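PDB 4ZXH: Abbfa_003403, which probably assembles a peptide product as a nonribosomal peptide synthetase with condensation, adenylation, carrier and thioesterase domains. Local coordinates for residues D532-M537 with P579-T584; V559-N564 with N572-A577. All coordinates share one frame; numbering follows the deposited sequence.

Both contacts lie in the AMP-binding, or adenylation, part of the chain, with their centres about 9 Å apart. They share a four-stranded parallel sheet in the order 557-560, 533-537, 581-584, 598-600. In chain order the segments run 532-537, 559-564, 572-577, 579-584, so contact 2 is formed entirely by chain that lies between the two halves of contact 1. Strand 557-560, helix 567-577 and strand 581-584 make a beta-alpha-beta crossover that passes over strand 533-537. Probable hydrogen bonds join the contacts, L536 O to L561 N at 2.8 Å and R533 NE to A577 O at 2.7 Å, so both segments of contact 2 are tied to the central strand.

Contact 1 of 2, residues D532-M537 with P579-T584; sequences DRVGLM and PKVILT
D532 meets K580 just ahead of strand 533-537 in a salt bridge, with NZ of K580 2.7 Å from OD2 of D532. The ammonium stands above the carboxylate plane, 43° out of it, and bends in the lysine chain at its second and fourth torsions carry it there. OD2 also accepts the backbone N of T529, so this oxygen is held by two donors. At R533 the backbone takes over: its O receives N of K580 at 2.8 Å, while the guanidinium turns to the carbonyl oxygens of A577 and E578. V534 and V581 run alongside each other from the same face of the sheet, with their CG1 atoms 3.9 Å apart. G535 is opposite I582 and bonds to both of its neighbours, N to V581 O at 2.8 Å and O to L583 N at 2.6 Å, the alternation expected of a parallel pair. L536 CD1 approaches L583 CD2 to 4.0 Å, adding to the face made by V534 and V581. M537 then gives its N to L583 O at 2.9 Å. Its own O accepts OG1 of T584 at 3.0 Å; that hydroxyl sits anti to the threonine N (chi1 176°), and the bond lies in the carbonyl plane, adding a side-chain bond to the backbone pairing. The short strand axes cross at -31°. Helix 543-553 packs on the V534, L536 and L583 face through A547, I548 and I551, and strand 557-560 pairs with the other edge of 533-537.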
ATOM      1  N   ASP A 532      37.410 -27.370 -31.692  1.00 33.71           N
ATOM      2  CA  ASP A 532      37.778 -25.988 -31.943  1.00 32.12           C
ATOM      3  C   ASP A 532      36.587 -25.081 -31.657  1.00 40.16           C
ATOM      4  O   ASP A 532      35.420 -25.522 -31.648  1.00 32.93           O
ATOM      5  CB  ASP A 532      38.284 -25.801 -33.376  1.00 34.21           C
ATOM      6  CG  ASP A 532      39.709 -26.363 -33.585  1.00 43.57           C
ATOM      7  OD1 ASP A 532      40.367 -26.757 -32.586  1.00 49.94           O
ATOM      8  OD2 ASP A 532      40.174 -26.403 -34.751  1.00 36.61           O
ATOM      9  N   ARG A 533      36.889 -23.819 -31.383  1.00 44.68           N
ATOM     10  CA  ARG A 533      35.858 -22.831 -31.137  1.00 34.09           C
ATOM     11  C   ARG A 533      35.771 -21.931 -32.339  1.00 31.86           C
ATOM     12  O   ARG A 533      36.780 -21.370 -32.757  1.00 43.38           O
ATOM     13  CB  ARG A 533      36.160 -22.039 -29.879  1.00 28.56           C
ATOM     14  CG  ARG A 533      35.997 -22.854 -28.619  1.00 29.43           C
ATOM     15  CD  ARG A 533      36.532 -22.107 -27.409  1.00 34.42           C
ATOM     16  NE  ARG A 533      37.856 -21.552 -27.684  1.00 40.10           N
ATOM     17  CZ  ARG A 533      38.980 -22.257 -27.654  1.00 41.20           C
ATOM     18  NH1 ARG A 533      38.932 -23.554 -27.362  1.00 40.97           N
ATOM     19  NH2 ARG A 533      40.147 -21.669 -27.917  1.00 34.57           N
ATOM     20  N   VAL A 534      34.572 -21.819 -32.908  1.00 28.31           N
ATOM     21  CA  VAL A 534      34.362 -21.058 -34.138  1.00 26.96           C
ATOM     22  C   VAL A 534      33.463 -19.858 -33.901  1.00 29.58           C
ATOM     23  O   VAL A 534      32.286 -20.009 -33.543  1.00 30.22           O
ATOM     24  CB  VAL A 534      33.751 -21.935 -35.230  1.00 22.54           C
ATOM     25  CG1 VAL A 534      33.282 -21.093 -36.407  1.00 22.87           C
ATOM     26  CG2 VAL A 534      34.755 -22.984 -35.661  1.00 23.07           C
ATOM     27  N   GLY A 535      34.028 -18.666 -34.085  1.00 27.97           N
ATOM     28  CA  GLY A 535      33.258 -17.436 -34.010  1.00 27.41           C
ATOM     29  C   GLY A 535      32.203 -17.417 -35.100  1.00 29.65           C
ATOM     30  O   GLY A 535      32.461 -17.802 -36.239  1.00 40.11           O
ATOM     31  N   LEU A 536      31.003 -16.983 -34.750  1.00 29.48           N
ATOM     32  CA  LEU A 536      29.916 -16.941 -35.714  1.00 30.16           C
ATOM     33  C   LEU A 536      29.316 -15.546 -35.793  1.00 36.09           C
ATOM     34  O   LEU A 536      28.629 -15.107 -34.866  1.00 36.19           O
ATOM     35  CB  LEU A 536      28.844 -17.952 -35.343  1.00 26.13           C
ATOM     36  CG  LEU A 536      27.713 -18.083 -36.353  1.00 28.47           C
ATOM     37  CD1 LEU A 536      28.271 -18.388 -37.736  1.00 26.49           C
ATOM     38  CD2 LEU A 536      26.768 -19.188 -35.879  1.00 25.35           C
ATOM     39  N   MET A 537      29.582 -14.855 -36.901  1.00 35.69           N
ATOM     40  CA  MET A 537      29.125 -13.482 -37.088  1.00 32.18           C
ATOM     41  C   MET A 537      28.269 -13.376 -38.350  1.00 38.79           C
ATOM     42  O   MET A 537      28.783 -13.026 -39.418  1.00 42.90           O
ATOM     43  CB  MET A 537      30.325 -12.530 -37.165  1.00 25.71           C
ATOM     44  CG  MET A 537      29.988 -11.062 -36.991  1.00 36.34           C
ATOM     45  SD  MET A 537      31.388  -9.940 -37.244  1.00 34.84           S
ATOM     46  CE  MET A 537      32.384 -10.262 -35.801  1.00 56.32           C
ATOM     47  N   PRO A 579      38.970 -17.829 -30.320  1.00 35.70           N
ATOM     48  CA  PRO A 579      38.447 -18.732 -31.354  1.00 29.68           C
ATOM     49  C   PRO A 579      39.436 -19.019 -32.481  1.00 28.31           C
ATOM     50  O   PRO A 579      40.293 -18.185 -32.812  1.00 30.03           O
ATOM     51  CB  PRO A 579      37.226 -17.979 -31.891  1.00 26.46           C
ATOM     52  CG  PRO A 579      37.553 -16.538 -31.674  1.00 33.24           C
ATOM     53  CD  PRO A 579      38.485 -16.447 -30.495  1.00 36.04           C
ATOM     54  N   LYS A 580      39.310 -20.205 -33.062  1.00 31.07           N
ATOM     55  CA  LYS A 580      40.185 -20.640 -34.145  1.00 35.16           C
ATOM     56  C   LYS A 580      39.982 -19.773 -35.367  1.00 34.90           C
ATOM     57  O   LYS A 580      40.929 -19.435 -36.061  1.00 33.29           O
ATOM     58  CB  LYS A 580      39.908 -22.099 -34.504  1.00 29.99           C
ATOM     59  CG  LYS A 580      40.797 -22.671 -35.585  1.00 26.88           C
ATOM     60  CD  LYS A 580      42.206 -22.851 -35.071  1.00 34.50           C
ATOM     61  CE  LYS A 580      42.956 -23.970 -35.800  1.00 37.07           C
ATOM     62  NZ  LYS A 580      42.643 -25.316 -35.219  1.00 48.47           N
ATOM     63  N   VAL A 581      38.721 -19.434 -35.621  1.00 31.51           N
ATOM     64  CA  VAL A 581      38.323 -18.729 -36.824  1.00 28.59           C
ATOM     65  C   VAL A 581      37.029 -17.988 -36.526  1.00 33.19           C
ATOM     66  O   VAL A 581      36.336 -18.320 -35.564  1.00 39.86           O
ATOM     67  CB  VAL A 581      38.135 -19.707 -38.024  1.00 32.35           C
ATOM     68  CG1 VAL A 581      36.786 -20.399 -37.958  1.00 37.06           C
ATOM     69  CG2 VAL A 581      38.265 -18.981 -39.338  1.00 40.34           C
ATOM     70  N   ILE A 582      36.716 -16.973 -37.328  1.00 38.30           N
ATOM     71  CA  ILE A 582      35.407 -16.305 -37.268  1.00 34.84           C
ATOM     72  C   ILE A 582      34.678 -16.550 -38.584  1.00 34.63           C
ATOM     73  O   ILE A 582      35.156 -16.133 -39.647  1.00 33.15           O
ATOM     74  CB  ILE A 582      35.539 -14.781 -37.028  1.00 33.70           C
ATOM     75  CG1 ILE A 582      36.095 -14.489 -35.627  1.00 31.61           C
ATOM     76  CG2 ILE A 582      34.207 -14.085 -37.242  1.00 29.59           C
ATOM     77  CD1 ILE A 582      36.580 -13.061 -35.463  1.00 27.61           C
ATOM     78  N   LEU A 583      33.556 -17.267 -38.524  1.00 29.78           N
ATOM     79  CA  LEU A 583      32.791 -17.577 -39.730  1.00 31.49           C
ATOM     80  C   LEU A 583      31.762 -16.483 -39.899  1.00 39.91           C
ATOM     81  O   LEU A 583      30.888 -16.310 -39.056  1.00 43.34           O
ATOM     82  CB  LEU A 583      32.126 -18.961 -39.640  1.00 26.99           C
ATOM     83  CG  LEU A 583      31.256 -19.458 -40.808  1.00 35.33           C
ATOM     84  CD1 LEU A 583      32.047 -19.837 -42.060  1.00 26.13           C
ATOM     85  CD2 LEU A 583      30.372 -20.613 -40.353  1.00 33.62           C
ATOM     86  N   THR A 584      31.887 -15.729 -40.981  1.00 40.17           N
ATOM     87  CA  THR A 584      31.067 -14.542 -41.197  1.00 38.24           C
ATOM     88  C   THR A 584      30.598 -14.502 -42.651  1.00 38.75           C
ATOM     89  O   THR A 584      30.796 -15.460 -43.385  1.00 40.37           O
ATOM     90  CB  THR A 584      31.859 -13.282 -40.850  1.00 40.76           C
ATOM     91  OG1 THR A 584      31.085 -12.118 -41.155  1.00 48.33           O
ATOM     92  CG2 THR A 584      33.164 -13.250 -41.640  1.00 32.87           C
TER

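Contact 2 of 2, residues V559-N564 with N572-A577; sequences VPLDPN and NIIEDA
I573 faces V559 and L561 together, and it does so mainly through its CG2 methyl. This carbon lies 3.7 Å from CG1 of V559 and 3.8 Å from CD2 of L561, two residues whose CB atoms are directed at the helix. The torsion explains this: CG2 is anti to the backbone N, with CG1 at -59°, and the methyl thereby reaches across to 559-561. In both pairs the side chains run antiparallel alongside each other. I574 takes part differently. Its first side-chain bond does not aim at 559-561, but a second torsion of -61° folds the chain so that CD1 arrives at the fork of L561, with CD2 of the leucine 3.6 Å away and CD1 also touching. The two side chains meet at about a right angle. One helical turn on from I573, where its O accepts the N of A577 at 2.9 Å, the small CB of A577 lies 4.1 Å from CG1 of V559. V559 CG1 thus touches both I573 and A577, and Y626 of strand 621-627 touches V559, I573 and A577 as well. The contacts between side chains are all apolar, and the two segments share no hydrogen bond, which implies that buried methyl groups probably account for most of what holds these segments together. The polar tie at this end of the helix comes instead from the neighbouring strand, where R533 bonds A577 O.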
ATOM      1  N   VAL A 559      30.858 -19.731 -31.115  1.00 32.63           N
ATOM      2  CA  VAL A 559      30.765 -18.594 -30.217  1.00 30.07           C
ATOM      3  C   VAL A 559      30.003 -17.465 -30.908  1.00 34.56           C
ATOM      4  O   VAL A 559      30.502 -16.879 -31.868  1.00 33.35           O
ATOM      5  CB  VAL A 559      32.148 -18.115 -29.822  1.00 22.68           C
ATOM      6  CG1 VAL A 559      32.054 -16.995 -28.801  1.00 21.58           C
ATOM      7  CG2 VAL A 559      32.958 -19.289 -29.300  1.00 22.75           C
ATOM      8  N   PRO A 560      28.778 -17.175 -30.443  1.00 34.50           N
ATOM      9  CA  PRO A 560      27.944 -16.165 -31.107  1.00 32.96           C
ATOM     10  C   PRO A 560      28.530 -14.755 -31.060  1.00 35.10           C
ATOM     11  O   PRO A 560      28.707 -14.192 -29.981  1.00 44.62           O
ATOM     12  CB  PRO A 560      26.632 -16.222 -30.319  1.00 27.76           C
ATOM     13  CG  PRO A 560      26.612 -17.569 -29.719  1.00 27.42           C
ATOM     14  CD  PRO A 560      28.043 -17.868 -29.375  1.00 27.90           C
ATOM     15  N   LEU A 561      28.823 -14.196 -32.228  1.00 33.55           N
ATOM     16  CA  LEU A 561      29.196 -12.792 -32.333  1.00 32.71           C
ATOM     17  C   LEU A 561      28.158 -12.053 -33.174  1.00 38.02           C
ATOM     18  O   LEU A 561      28.316 -11.890 -34.382  1.00 42.31           O
ATOM     19  CB  LEU A 561      30.588 -12.650 -32.937  1.00 29.34           C
ATOM     20  CG  LEU A 561      31.667 -13.391 -32.153  1.00 27.61           C
ATOM     21  CD1 LEU A 561      32.818 -13.745 -33.040  1.00 24.06           C
ATOM     22  CD2 LEU A 561      32.128 -12.548 -30.986  1.00 31.15           C
ATOM     23  N   ASP A 562      27.067 -11.649 -32.533  1.00 36.12           N
ATOM     24  CA  ASP A 562      25.999 -10.949 -33.228  1.00 37.50           C
ATOM     25  C   ASP A 562      26.546  -9.617 -33.715  1.00 38.72           C
ATOM     26  O   ASP A 562      26.998  -8.805 -32.905  1.00 43.28           O
ATOM     27  CB  ASP A 562      24.797 -10.758 -32.299  1.00 38.48           C
ATOM     28  CG  ASP A 562      23.566 -10.229 -33.016  1.00 44.89           C
ATOM     29  OD1 ASP A 562      23.691  -9.544 -34.060  1.00 48.66           O
ATOM     30  OD2 ASP A 562      22.454 -10.498 -32.518  1.00 43.04           O
ATOM     31  N   PRO A 563      26.515  -9.392 -35.042  1.00 36.28           N
ATOM     32  CA  PRO A 563      27.148  -8.218 -35.670  1.00 34.51           C
ATOM     33  C   PRO A 563      26.444  -6.892 -35.380  1.00 45.11           C
ATOM     34  O   PRO A 563      27.002  -5.837 -35.702  1.00 54.25           O
ATOM     35  CB  PRO A 563      27.079  -8.537 -37.165  1.00 29.82           C
ATOM     36  CG  PRO A 563      25.939  -9.477 -37.304  1.00 30.60           C
ATOM     37  CD  PRO A 563      25.950 -10.312 -36.042  1.00 31.44           C
ATOM     38  N   ASN A 564      25.254  -6.929 -34.783  1.00 42.20           N
ATOM     39  CA  ASN A 564      24.579  -5.689 -34.407  1.00 44.25           C
ATOM     40  C   ASN A 564      24.993  -5.203 -33.031  1.00 41.45           C
ATOM     41  O   ASN A 564      24.768  -4.038 -32.691  1.00 48.53           O
ATOM     42  CB  ASN A 564      23.065  -5.859 -34.496  1.00 49.62           C
ATOM     43  CG  ASN A 564      22.623  -6.337 -35.865  1.00 66.31           C
ATOM     44  OD1 ASN A 564      22.061  -7.422 -36.007  1.00 76.58           O
ATOM     45  ND2 ASN A 564      22.844  -5.510 -36.881  1.00 73.49           N
ATOM     46  N   ASN A 572      35.770  -7.991 -26.699  1.00 38.81           N
ATOM     47  CA  ASN A 572      35.932  -8.666 -25.406  1.00 40.25           C
ATOM     48  C   ASN A 572      35.622 -10.169 -25.472  1.00 40.32           C
ATOM     49  O   ASN A 572      36.294 -10.981 -24.822  1.00 43.19           O
ATOM     50  CB  ASN A 572      35.050  -8.019 -24.332  1.00 44.16           C
ATOM     51  CG  ASN A 572      35.579  -6.671 -23.868  1.00 55.13           C
ATOM     52  OD1 ASN A 572      36.730  -6.303 -24.147  1.00 56.24           O
ATOM     53  ND2 ASN A 572      34.748  -5.937 -23.133  1.00 56.38           N
ATOM     54  N   ILE A 573      34.609 -10.538 -26.253  1.00 29.60           N
ATOM     55  CA  ILE A 573      34.300 -11.941 -26.454  1.00 30.91           C
ATOM     56  C   ILE A 573      35.423 -12.651 -27.231  1.00 36.76           C
ATOM     57  O   ILE A 573      35.863 -13.742 -26.839  1.00 36.87           O
ATOM     58  CB  ILE A 573      32.967 -12.122 -27.189  1.00 32.10           C
ATOM     59  CG1 ILE A 573      31.835 -11.476 -26.391  1.00 36.40           C
ATOM     60  CG2 ILE A 573      32.666 -13.604 -27.427  1.00 23.36           C
ATOM     61  CD1 ILE A 573      30.451 -11.766 -26.957  1.00 29.09           C
ATOM     62  N   ILE A 574      35.884 -12.027 -28.317  1.00 34.79           N
ATOM     63  CA  ILE A 574      36.942 -12.610 -29.141  1.00 36.30           C
ATOM     64  C   ILE A 574      38.130 -12.963 -28.274  1.00 37.81           C
ATOM     65  O   ILE A 574      38.652 -14.067 -28.359  1.00 37.22           O
ATOM     66  CB  ILE A 574      37.451 -11.655 -30.248  1.00 43.36           C
ATOM     67  CG1 ILE A 574      36.326 -11.161 -31.173  1.00 40.79           C
ATOM     68  CG2 ILE A 574      38.556 -12.323 -31.042  1.00 35.84           C
ATOM     69  CD1 ILE A 574      35.640 -12.231 -31.904  1.00 36.27           C
ATOM     70  N   GLU A 575      38.526 -12.013 -27.423  1.00 35.91           N
ATOM     71  CA  GLU A 575      39.746 -12.111 -26.633  1.00 32.52           C
ATOM     72  C   GLU A 575      39.692 -13.215 -25.574  1.00 42.44           C
ATOM     73  O   GLU A 575      40.686 -13.912 -25.331  1.00 47.68           O
ATOM     74  CB  GLU A 575      40.038 -10.771 -25.965  1.00 38.53           C
ATOM     75  CG  GLU A 575      41.367 -10.751 -25.225  1.00 59.54           C
ATOM     76  CD  GLU A 575      41.781  -9.362 -24.775  1.00 80.49           C
ATOM     77  OE1 GLU A 575      40.915  -8.458 -24.732  1.00 87.63           O
ATOM     78  OE2 GLU A 575      42.984  -9.169 -24.484  1.00 86.86           O
ATOM     79  N   ASP A 576      38.535 -13.362 -24.937  1.00 39.23           N
ATOM     80  CA  ASP A 576      38.347 -14.368 -23.901  1.00 41.31           C
ATOM     81  C   ASP A 576      38.182 -15.767 -24.512  1.00 41.84           C
ATOM     82  O   ASP A 576      38.714 -16.753 -23.986  1.00 40.55           O
ATOM     83  CB  ASP A 576      37.131 -14.002 -23.040  1.00 40.86           C
ATOM     84  CG  ASP A 576      36.863 -15.003 -21.913  1.00 40.06           C
ATOM     85  OD1 ASP A 576      37.566 -14.977 -20.872  1.00 41.21           O
ATOM     86  OD2 ASP A 576      35.922 -15.810 -22.063  1.00 36.11           O
ATOM     87  N   ALA A 577      37.455 -15.842 -25.628  1.00 36.33           N
ATOM     88  CA  ALA A 577      37.097 -17.125 -26.229  1.00 35.00           C
ATOM     89  C   ALA A 577      38.220 -17.713 -27.079  1.00 41.93           C
ATOM     90  O   ALA A 577      38.241 -18.918 -27.325  1.00 44.63           O
ATOM     91  CB  ALA A 577      35.818 -16.984 -27.068  1.00 26.99           C
TER